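PDB 4CRQ: endo-1,3-beta-glucanase, family GH16 from Zobellia galactanivorans, which probably hydrolyses internal beta-1,3-glucosidic bonds of laminarin-type glucans, this chain being the calcium-binding GH16 catalytic module of a longer modular protein. Local coordinates for residues A[77-82]-A[163-168]; A[98-103]-A[196-201]; A[115-120]-A[129-134]. The protein carries 1 engineered substitution. All coordinates share one frame; numbering follows the deposited sequence.

Contact 1: A[77-82]-A[163-168]; sequences FKYGKI and WDANSI. With EDO (1,2-ethanediol), chain I.
Tyr79 presents the edge of its ring to the face of the Trp163 indole in a T-shaped stack, the Tyr79 ring and the five-membered ring of Trp163 lying 5.2 Å apart centroid to centroid, planes at 76°. With chi1 at 168°, CG of Trp163 swings opposite the backbone N, which lays the ring against the 78-79 backbone: Tyr79 N lies 3.3 Å above the indole plane, and Tyr79 CA makes a CH-pi contact over the five-membered ring. One face of the Tyr79 ring takes Ala165 N, 3.6 Å above the plane; the other carries Lys78 CG. Beside the stack, Gly80 and Trp163 form an antiparallel hydrogen-bonded pair, with Gly80 N donating to Trp163 O at 2.9 Å and Gly80 O accepting from Trp163 N, where strand 80-87 begins and strand 156-163 ends in the beta-jelly roll. At the indole edge, Ile82 CD1 comes within 3.8 Å of Trp163 CE3, while Phe192 O accepts from Trp163 NE1. Replacing Trp163 with alanine is likely to leave the Tyr79 edge without its aromatic partner and Phe192 O without its donor. Gln193 hydrogen-bonds both Tyr79 OH and Ala165 O.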
loop_
_atom_site.group_PDB
_atom_site.type_symbol
_atom_site.label_atom_id
_atom_site.label_comp_id
_atom_site.label_asym_id
_atom_site.label_seq_id
_atom_site.Cartn_x
_atom_site.Cartn_y
_atom_site.Cartn_z
ATOM N N PHE A 77 11.163 9.094 -2.038
ATOM C CA PHE A 77 12.263 8.382 -2.693
ATOM C C PHE A 77 12.119 8.389 -4.167
ATOM O O PHE A 77 11.005 8.217 -4.671
ATOM C CB PHE A 77 12.302 6.894 -2.192
ATOM C CG PHE A 77 12.287 6.791 -0.695
ATOM C CD1 PHE A 77 13.488 6.970 0.065
ATOM C CD2 PHE A 77 11.064 6.594 -0.007
ATOM C CE1 PHE A 77 13.452 6.898 1.457
ATOM C CE2 PHE A 77 11.036 6.536 1.391
ATOM C CZ PHE A 77 12.226 6.695 2.119
ATOM N N LYS A 78 13.249 8.567 -4.853
ATOM C CA LYS A 78 13.315 8.379 -6.307
ATOM C C LYS A 78 14.216 7.169 -6.519
ATOM O O LYS A 78 15.421 7.257 -6.350
ATOM C CB LYS A 78 13.820 9.621 -7.033
ATOM C CG LYS A 78 13.919 9.455 -8.543
ATOM C CD LYS A 78 14.412 10.760 -9.152
ATOM C CE LYS A 78 14.910 10.553 -10.557
ATOM N NZ LYS A 78 15.047 11.851 -11.266
ATOM N N TYR A 79 13.606 6.032 -6.884
ATOM C CA TYR A 79 14.259 4.709 -7.063
ATOM C C TYR A 79 14.559 4.065 -5.709
ATOM O O TYR A 79 14.626 4.750 -4.693
ATOM C CB TYR A 79 15.535 4.734 -7.938
ATOM C CG TYR A 79 15.399 5.561 -9.192
ATOM C CD1 TYR A 79 14.275 5.411 -10.047
ATOM C CD2 TYR A 79 16.396 6.481 -9.543
ATOM C CE1 TYR A 79 14.148 6.177 -11.196
ATOM C CE2 TYR A 79 16.282 7.244 -10.693
ATOM C CZ TYR A 79 15.164 7.084 -11.508
ATOM O OH TYR A 79 15.105 7.857 -12.611
ATOM N N GLY A 80 14.718 2.746 -5.723
ATOM C CA GLY A 80 15.155 1.993 -4.569
ATOM C C GLY A 80 14.561 0.626 -4.451
ATOM O O GLY A 80 13.746 0.218 -5.292
ATOM N N LYS A 81 14.985 -0.092 -3.413
ATOM C CA LYS A 81 14.350 -1.363 -3.054
ATOM C C LYS A 81 13.466 -0.943 -1.873
ATOM O O LYS A 81 14.004 -0.518 -0.826
ATOM C CB LYS A 81 15.361 -2.419 -2.668
ATOM C CG LYS A 81 14.744 -3.696 -2.174
ATOM C CD LYS A 81 15.853 -4.696 -1.893
ATOM C CE LYS A 81 15.297 -5.882 -1.135
ATOM N NZ LYS A 81 16.345 -6.880 -0.792
ATOM N N ILE A 82 12.139 -1.034 -2.023
ATOM C CA ILE A 82 11.201 -0.553 -1.003
ATOM C C ILE A 82 10.472 -1.794 -0.520
ATOM O O ILE A 82 9.818 -2.521 -1.334
ATOM C CB ILE A 82 10.227 0.513 -1.557
ATOM C CG1 ILE A 82 11.000 1.753 -2.079
ATOM C CG2 ILE A 82 9.190 0.947 -0.502
ATOM C CD1 ILE A 82 11.116 1.816 -3.580
ATOM N N TRP A 163 12.981 -0.719 -7.923
ATOM C CA TRP A 163 12.643 0.331 -8.859
ATOM C C TRP A 163 13.872 1.082 -9.276
ATOM O O TRP A 163 14.528 1.635 -8.425
ATOM C CB TRP A 163 11.621 1.211 -8.145
ATOM C CG TRP A 163 11.268 2.555 -8.729
ATOM C CD1 TRP A 163 11.201 2.937 -10.078
ATOM C CD2 TRP A 163 10.886 3.734 -7.974
ATOM N NE1 TRP A 163 10.821 4.251 -10.197
ATOM C CE2 TRP A 163 10.617 4.794 -8.963
ATOM C CE3 TRP A 163 10.745 4.020 -6.607
ATOM C CZ2 TRP A 163 10.228 6.077 -8.580
ATOM C CZ3 TRP A 163 10.356 5.321 -6.235
ATOM C CH2 TRP A 163 10.103 6.326 -7.206
ATOM N N ASP A 164 14.198 1.084 -10.569
ATOM C CA ASP A 164 15.322 1.884 -11.084
ATOM C C ASP A 164 14.810 2.748 -12.250
ATOM O O ASP A 164 13.595 2.778 -12.531
ATOM C CB ASP A 164 16.512 0.992 -11.474
ATOM C CG ASP A 164 16.196 0.006 -12.574
ATOM O OD1 ASP A 164 15.316 0.212 -13.434
ATOM O OD2 ASP A 164 16.891 -1.014 -12.532
ATOM N N ALA A 165 15.719 3.437 -12.933
ATOM C CA ALA A 165 15.335 4.288 -14.063
ATOM C C ALA A 165 14.664 3.514 -15.225
ATOM O O ALA A 165 13.911 4.095 -16.007
ATOM C CB ALA A 165 16.547 5.063 -14.561
ATOM N N ASN A 166 14.928 2.212 -15.320
ATOM C CA ASN A 166 14.461 1.385 -16.454
ATOM C C ASN A 166 13.316 0.415 -16.196
ATOM O O ASN A 166 12.628 0.013 -17.147
ATOM C CB ASN A 166 15.645 0.589 -17.022
ATOM C CG ASN A 166 16.699 1.481 -17.632
ATOM O OD1 ASN A 166 16.386 2.444 -18.334
ATOM N ND2 ASN A 166 17.958 1.171 -17.365
ATOM N N SER A 167 13.099 0.028 -14.940
ATOM C CA SER A 167 12.074 -0.971 -14.646
ATOM C C SER A 167 11.583 -0.919 -13.220
ATOM O O SER A 167 12.230 -0.311 -12.369
ATOM C CB SER A 167 12.645 -2.385 -14.893
ATOM O OG SER A 167 13.723 -2.652 -14.004
ATOM N N ILE A 168 10.437 -1.551 -12.968
ATOM C CA ILE A 168 9.984 -1.827 -11.586
ATOM C C ILE A 168 9.798 -3.337 -11.592
ATOM O O ILE A 168 9.166 -3.888 -12.515
ATOM C CB ILE A 168 8.698 -1.087 -11.180
ATOM C CG1 ILE A 168 8.926 0.428 -11.257
ATOM C CG2 ILE A 168 8.218 -1.505 -9.775
ATOM C CD1 ILE A 168 7.664 1.278 -11.271
HETATM C C1 EDO I . 19.241 -4.964 0.512
HETATM O O1 EDO I . 18.231 -5.960 0.576
HETATM C C2 EDO I . 20.461 -5.407 1.306
HETATM O O2 EDO I . 20.958 -6.586 0.690
#

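Contact 2: A[98-103]-A[196-201]; sequences FWMLGN and FFILLN
The indole of Trp99 lies against the side chain of Leu199 and reaches on to Asn201, on the face of the sheet that also carries Leu101 and Phe197. The backbones beneath are antiparallel, with Trp99-Leu199 and Leu101-Phe197 as hydrogen-bonded pairs. Trp99 CB leaves on the face shared with Leu199 and touches Ile116 O of the neighbouring strand; chi1 of 53° sets CG between the backbone N and the carbonyl carbon, turning the ring toward strand 196-204. From there CD1 passes 3.6 Å from Leu199 O. The next atom, NE1, donates to Asn201 OD1 at 2.7 Å, a bent bond (N-H...O 144°) whose acceptor sits somewhat out of the indole plane, with ring and amide planes 74° apart. Leu199 CB rests over the face of the five-membered ring, 3.7 Å from its centroid, in a CH-pi contact. Farther out the two Leu199 methyls divide the benzo ring: Leu199 CD2 meets Trp99 CZ2 at 3.7 Å, and Leu199 CD1 meets Trp99 CE3 at 4.0 Å.

Beyond the tryptophan, Leu101 CB lies off-centre over the Phe197 ring. Gly102 CA sits over the face of the Phe196 ring, 3.7 Å from its centroid, in a CH-pi contact. On the reverse side of the sheet Phe98, Met100, Ile198 and Leu200 are packed in the core of the jelly roll, where Leu200 CD2 touches Phe98 CD1 at 3.6 Å. Chemically, then, that side meets through hydrocarbon groups, whereas the other pairs an aromatic face with a directional N-H bond that fixes how the indole is turned.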
loop_
_atom_site.group_PDB
_atom_site.type_symbol
_atom_site.label_atom_id
_atom_site.label_comp_id
_atom_site.label_asym_id
_atom_site.label_seq_id
_atom_site.Cartn_x
_atom_site.Cartn_y
_atom_site.Cartn_z
ATOM N N PHE A 98 0.202 -1.923 0.680
ATOM C CA PHE A 98 1.482 -1.296 0.949
ATOM C C PHE A 98 1.830 -0.727 -0.412
ATOM O O PHE A 98 1.981 -1.482 -1.378
ATOM C CB PHE A 98 2.460 -2.372 1.396
ATOM C CG PHE A 98 3.941 -1.954 1.430
ATOM C CD1 PHE A 98 4.404 -0.685 1.903
ATOM C CD2 PHE A 98 4.920 -2.903 1.021
ATOM C CE1 PHE A 98 5.781 -0.382 1.937
ATOM C CE2 PHE A 98 6.285 -2.602 1.041
ATOM C CZ PHE A 98 6.719 -1.337 1.501
ATOM N N TRP A 99 1.942 0.597 -0.502
ATOM C CA TRP A 99 2.028 1.249 -1.807
ATOM C C TRP A 99 2.693 2.583 -1.813
ATOM O O TRP A 99 3.175 3.023 -0.765
ATOM C CB TRP A 99 0.627 1.300 -2.431
ATOM C CG TRP A 99 -0.484 1.903 -1.591
ATOM C CD1 TRP A 99 -0.916 1.537 -0.310
ATOM C CD2 TRP A 99 -1.381 2.977 -1.996
ATOM N NE1 TRP A 99 -1.983 2.301 0.092
ATOM C CE2 TRP A 99 -2.308 3.195 -0.879
ATOM C CE3 TRP A 99 -1.501 3.768 -3.138
ATOM C CZ2 TRP A 99 -3.310 4.166 -0.933
ATOM C CZ3 TRP A 99 -2.506 4.727 -3.188
ATOM C CH2 TRP A 99 -3.393 4.929 -2.109
ATOM N N MET A 100 2.748 3.232 -2.978
ATOM C CA MET A 100 3.480 4.500 -3.122
ATOM C C MET A 100 2.751 5.382 -4.108
ATOM O O MET A 100 2.132 4.883 -5.056
ATOM C CB MET A 100 4.904 4.259 -3.662
ATOM C CG MET A 100 5.716 3.234 -2.859
ATOM S SD MET A 100 7.388 3.021 -3.491
ATOM C CE MET A 100 8.194 4.466 -2.809
ATOM N N LEU A 101 2.815 6.686 -3.888
ATOM C CA LEU A 101 2.235 7.680 -4.815
ATOM C C LEU A 101 3.242 8.776 -5.132
ATOM O O LEU A 101 4.050 9.124 -4.262
ATOM C CB LEU A 101 0.993 8.324 -4.193
ATOM C CG LEU A 101 -0.316 7.512 -4.147
ATOM C CD1 LEU A 101 -1.311 8.125 -3.167
ATOM C CD2 LEU A 101 -0.952 7.351 -5.517
ATOM N N GLY A 102 3.192 9.362 -6.335
ATOM C CA GLY A 102 4.128 10.441 -6.671
ATOM C C GLY A 102 3.884 11.666 -5.800
ATOM O O GLY A 102 2.720 12.033 -5.543
ATOM N N ASN A 103 4.974 12.284 -5.329
ATOM C CA ASN A 103 4.895 13.578 -4.605
ATOM C C ASN A 103 4.065 14.620 -5.328
ATOM O O ASN A 103 3.419 15.461 -4.688
ATOM C CB ASN A 103 6.277 14.189 -4.418
ATOM C CG ASN A 103 7.063 13.562 -3.290
ATOM O OD1 ASN A 103 6.575 12.682 -2.559
ATOM N ND2 ASN A 103 8.293 14.015 -3.138
ATOM N N PHE A 196 8.499 9.512 -4.915
ATOM C CA PHE A 196 7.243 8.928 -4.427
ATOM C C PHE A 196 7.280 8.773 -2.908
ATOM O O PHE A 196 8.344 8.476 -2.355
ATOM C CB PHE A 196 6.993 7.515 -5.035
ATOM C CG PHE A 196 6.484 7.490 -6.481
ATOM C CD1 PHE A 196 7.152 8.141 -7.536
ATOM C CD2 PHE A 196 5.325 6.755 -6.779
ATOM C CE1 PHE A 196 6.639 8.079 -8.835
ATOM C CE2 PHE A 196 4.814 6.683 -8.067
ATOM C CZ PHE A 196 5.470 7.346 -9.106
ATOM N N PHE A 197 6.148 8.952 -2.226
ATOM C CA PHE A 197 6.047 8.700 -0.777
ATOM C C PHE A 197 5.352 7.332 -0.562
ATOM O O PHE A 197 4.745 6.777 -1.503
ATOM C CB PHE A 197 5.342 9.845 -0.027
ATOM C CG PHE A 197 3.926 10.133 -0.494
ATOM C CD1 PHE A 197 2.815 9.449 0.071
ATOM C CD2 PHE A 197 3.679 11.112 -1.491
ATOM C CE1 PHE A 197 1.505 9.729 -0.346
ATOM C CE2 PHE A 197 2.362 11.387 -1.921
ATOM C CZ PHE A 197 1.280 10.693 -1.342
ATOM N N ILE A 198 5.430 6.789 0.653
ATOM C CA ILE A 198 4.900 5.453 0.984
ATOM C C ILE A 198 3.566 5.536 1.755
ATOM O O ILE A 198 3.386 6.493 2.565
ATOM C CB ILE A 198 5.955 4.699 1.824
ATOM C CG1 ILE A 198 7.216 4.443 0.976
ATOM C CG2 ILE A 198 5.422 3.342 2.355
ATOM C CD1 ILE A 198 8.454 3.977 1.752
ATOM N N LEU A 199 2.683 4.551 1.533
ATOM C CA LEU A 199 1.415 4.429 2.264
ATOM C C LEU A 199 1.222 3.006 2.751
ATOM O O LEU A 199 1.662 2.034 2.101
ATOM C CB LEU A 199 0.205 4.785 1.366
ATOM C CG LEU A 199 0.220 6.172 0.690
ATOM C CD1 LEU A 199 0.764 6.085 -0.727
ATOM C CD2 LEU A 199 -1.177 6.770 0.636
ATOM N N LEU A 200 0.558 2.907 3.909
ATOM C CA LEU A 200 0.069 1.640 4.463
ATOM C C LEU A 200 -1.366 1.850 4.871
ATOM O O LEU A 200 -1.702 2.880 5.486
ATOM C CB LEU A 200 0.888 1.244 5.707
ATOM C CG LEU A 200 2.291 0.704 5.450
ATOM C CD1 LEU A 200 3.038 0.712 6.771
ATOM C CD2 LEU A 200 2.282 -0.697 4.827
ATOM N N ASN A 201 -2.222 0.874 4.577
ATOM C CA ASN A 201 -3.628 0.968 5.026
ATOM C C ASN A 201 -4.301 -0.367 5.024
ATOM O O ASN A 201 -3.782 -1.347 4.432
ATOM C CB ASN A 201 -4.456 1.913 4.103
ATOM C CG ASN A 201 -4.698 1.302 2.706
ATOM O OD1 ASN A 201 -3.780 1.273 1.889
ATOM N ND2 ASN A 201 -5.912 0.794 2.440
#

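Contact 3: A[115-120]-A[129-134]; sequences EIDIMS and HGTIHW. Engineered in segment 115-120: Ser120 (natural residue Glu).
Contact between Glu115-Ser120 and His129-Trp134 is an antiparallel beta pairing interrupted by a beta bulge, part of the sheet that forms the substrate cleft in GH16 jelly rolls. Glu115-His133, Asp117-Thr131 and Ser120-His129 are all hydrogen-bonded pairs, each joined by two backbone bonds; Asp117 N to Thr131 O is 2.7 Å. Between Asp117 and Ser120 the register slips by one residue. On the other flank Ile118 and Met119 both face Phe98, a classic bulge there.

Glu115, Asp117 and Ser120, the last an engineered replacement of glutamate, project from one face together with His129, Thr131 and His133. With that glutamate restored, the sequence fits the ExDxxE signature of the family, whose outer glutamates in relatives are the nucleophile and the acid/base; the same roles are probable in the natural enzyme, whereas Ser120 lacks the carboxylate. Across the strands Glu115 and His133 run alongside, CD of Glu115 lying 3.9 Å from ND1 of His133, while Glu115 OE1 accepts from Trp110 NE1. Asp117 instead crosses His133 at about a right angle, bringing OD2 to the ring edge, 3.3 Å from His133 CE1, with carboxylate and ring planes 60° apart. On the reverse face Ile116 CG1 meets Ile132 CG2 at 4.2 Å, both side chains touching Phe192.

Strand 94-102 borders Glu115-Ser120 on one flank; strand 141-149 pairs with the far flank of His129-Trp134.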
loop_
_atom_site.group_PDB
_atom_site.type_symbol
_atom_site.label_atom_id
_atom_site.label_comp_id
_atom_site.label_asym_id
_atom_site.label_seq_id
_atom_site.Cartn_x
_atom_site.Cartn_y
_atom_site.Cartn_z
ATOM N N GLU A 115 1.354 5.589 -9.380
ATOM C CA GLU A 115 1.128 4.795 -8.195
ATOM C C GLU A 115 1.827 3.462 -8.349
ATOM O O GLU A 115 1.703 2.811 -9.384
ATOM C CB GLU A 115 -0.371 4.570 -8.003
ATOM C CG GLU A 115 -0.762 3.702 -6.790
ATOM C CD GLU A 115 -2.264 3.428 -6.678
ATOM O OE1 GLU A 115 -3.090 4.185 -7.231
ATOM O OE2 GLU A 115 -2.665 2.444 -6.023
ATOM N N ILE A 116 2.538 3.042 -7.308
ATOM C CA ILE A 116 3.186 1.726 -7.276
ATOM C C ILE A 116 2.550 0.966 -6.122
ATOM O O ILE A 116 2.757 1.325 -4.961
ATOM C CB ILE A 116 4.729 1.782 -7.081
ATOM C CG1 ILE A 116 5.402 2.716 -8.119
ATOM C CG2 ILE A 116 5.333 0.346 -7.119
ATOM C CD1 ILE A 116 6.890 2.954 -7.865
ATOM N N ASP A 117 1.765 -0.063 -6.444
ATOM C CA ASP A 117 1.191 -0.945 -5.428
ATOM C C ASP A 117 2.172 -2.098 -5.224
ATOM O O ASP A 117 2.297 -2.966 -6.088
ATOM C CB ASP A 117 -0.200 -1.451 -5.848
ATOM C CG ASP A 117 -1.177 -0.314 -6.109
ATOM O OD1 ASP A 117 -1.171 0.669 -5.343
ATOM O OD2 ASP A 117 -1.966 -0.385 -7.071
ATOM N N ILE A 118 2.870 -2.086 -4.078
ATOM C CA ILE A 118 3.896 -3.100 -3.781
ATOM C C ILE A 118 3.208 -4.412 -3.393
ATOM O O ILE A 118 3.571 -5.496 -3.876
ATOM C CB ILE A 118 4.875 -2.598 -2.696
ATOM C CG1 ILE A 118 5.506 -1.288 -3.188
ATOM C CG2 ILE A 118 5.906 -3.686 -2.372
ATOM C CD1 ILE A 118 6.357 -0.622 -2.139
ATOM N N MET A 119 2.210 -4.304 -2.514
ATOM C CA MET A 119 1.405 -5.446 -2.130
ATOM C C MET A 119 -0.034 -4.973 -1.962
ATOM O O MET A 119 -0.261 -3.945 -1.317
ATOM C CB MET A 119 1.920 -6.052 -0.803
ATOM C CG MET A 119 1.110 -7.260 -0.269
ATOM S SD MET A 119 -0.508 -6.889 0.471
ATOM C CE MET A 119 -0.058 -5.876 1.892
ATOM N N SER A 120 -0.989 -5.708 -2.548
ATOM C CA SER A 120 -2.402 -5.547 -2.151
ATOM C C SER A 120 -3.014 -6.957 -2.131
ATOM O O SER A 120 -2.544 -7.873 -2.816
ATOM C CB SER A 120 -3.170 -4.566 -3.034
ATOM O OG SER A 120 -3.227 -5.037 -4.354
ATOM N N HIS A 129 -1.064 -9.092 -4.932
ATOM C CA HIS A 129 -0.857 -8.379 -6.192
ATOM C C HIS A 129 0.178 -7.293 -6.126
ATOM O O HIS A 129 0.486 -6.796 -5.049
ATOM C CB HIS A 129 -2.174 -7.785 -6.637
ATOM C CG HIS A 129 -3.263 -8.813 -6.908
ATOM N ND1 HIS A 129 -3.679 -9.107 -8.143
ATOM C CD2 HIS A 129 -4.011 -9.621 -6.035
ATOM C CE1 HIS A 129 -4.660 -10.052 -8.082
ATOM N NE2 HIS A 129 -4.854 -10.365 -6.791
ATOM N N GLY A 130 0.695 -6.941 -7.309
ATOM C CA GLY A 130 1.674 -5.883 -7.541
ATOM C C GLY A 130 1.237 -5.194 -8.809
ATOM O O GLY A 130 1.085 -5.852 -9.844
ATOM N N THR A 131 1.041 -3.874 -8.741
ATOM C CA THR A 131 0.441 -3.129 -9.844
ATOM C C THR A 131 1.006 -1.713 -9.939
ATOM O O THR A 131 1.478 -1.160 -8.930
ATOM C CB THR A 131 -1.117 -3.035 -9.604
ATOM O OG1 THR A 131 -1.619 -4.259 -9.022
ATOM C CG2 THR A 131 -1.944 -2.706 -10.887
ATOM N N ILE A 132 0.993 -1.137 -11.146
ATOM C CA ILE A 132 1.205 0.311 -11.316
ATOM C C ILE A 132 -0.065 0.917 -11.940
ATOM O O ILE A 132 -0.772 0.239 -12.714
ATOM C CB ILE A 132 2.461 0.734 -12.141
ATOM C CG1 ILE A 132 2.534 0.017 -13.512
ATOM C CG2 ILE A 132 3.718 0.540 -11.285
ATOM C CD1 ILE A 132 3.446 0.711 -14.498
ATOM N N HIS A 133 -0.337 2.172 -11.592
ATOM C CA HIS A 133 -1.405 2.976 -12.191
ATOM C C HIS A 133 -0.798 4.279 -12.627
ATOM O O HIS A 133 0.026 4.859 -11.891
ATOM C CB HIS A 133 -2.568 3.210 -11.228
ATOM C CG HIS A 133 -3.321 1.951 -10.843
ATOM N ND1 HIS A 133 -2.994 1.205 -9.764
ATOM C CD2 HIS A 133 -4.422 1.332 -11.428
ATOM C CE1 HIS A 133 -3.839 0.156 -9.672
ATOM N NE2 HIS A 133 -4.711 0.233 -10.692
ATOM N N TRP A 134 -1.169 4.764 -13.814
ATOM C CA TRP A 134 -0.623 6.026 -14.324
ATOM C C TRP A 134 -1.530 6.609 -15.387
ATOM O O TRP A 134 -2.533 5.964 -15.748
ATOM C CB TRP A 134 0.830 5.828 -14.810
ATOM C CG TRP A 134 1.022 5.103 -16.131
ATOM C CD1 TRP A 134 1.407 5.671 -17.350
ATOM C CD2 TRP A 134 0.850 3.666 -16.420
ATOM N NE1 TRP A 134 1.485 4.723 -18.340
ATOM C CE2 TRP A 134 1.167 3.496 -17.856
ATOM C CE3 TRP A 134 0.478 2.537 -15.666
ATOM C CZ2 TRP A 134 1.102 2.237 -18.490
ATOM C CZ3 TRP A 134 0.420 1.276 -16.313
ATOM C CH2 TRP A 134 0.725 1.133 -17.690
#

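Contacts 2 and 3, centred about 10 Å apart, are joined where strand 94-102 of contact 2 pairs with 115-120 of contact 3: Met100 N lies 2.8 Å from Ile116 O, and Trp99 CE3 lies 3.4 Å from Glu115 OE2, so contact 2 flanks the probable catalytic face carried by contact 3. Contact 1 lies about 13 Å from each of them, centre to centre. Its Trp163 ring meets Phe196 of contact 2 edge to face, and Ile82 CG2 touches Ile118 CD1 of contact 3 at 3.6 Å, joining the three through the apolar core. The calcium ion, held by Glu10, Gly48 and Asp225, lies away from contact 3; about 11 Å separates it from the side chain of Leu200 in contact 2.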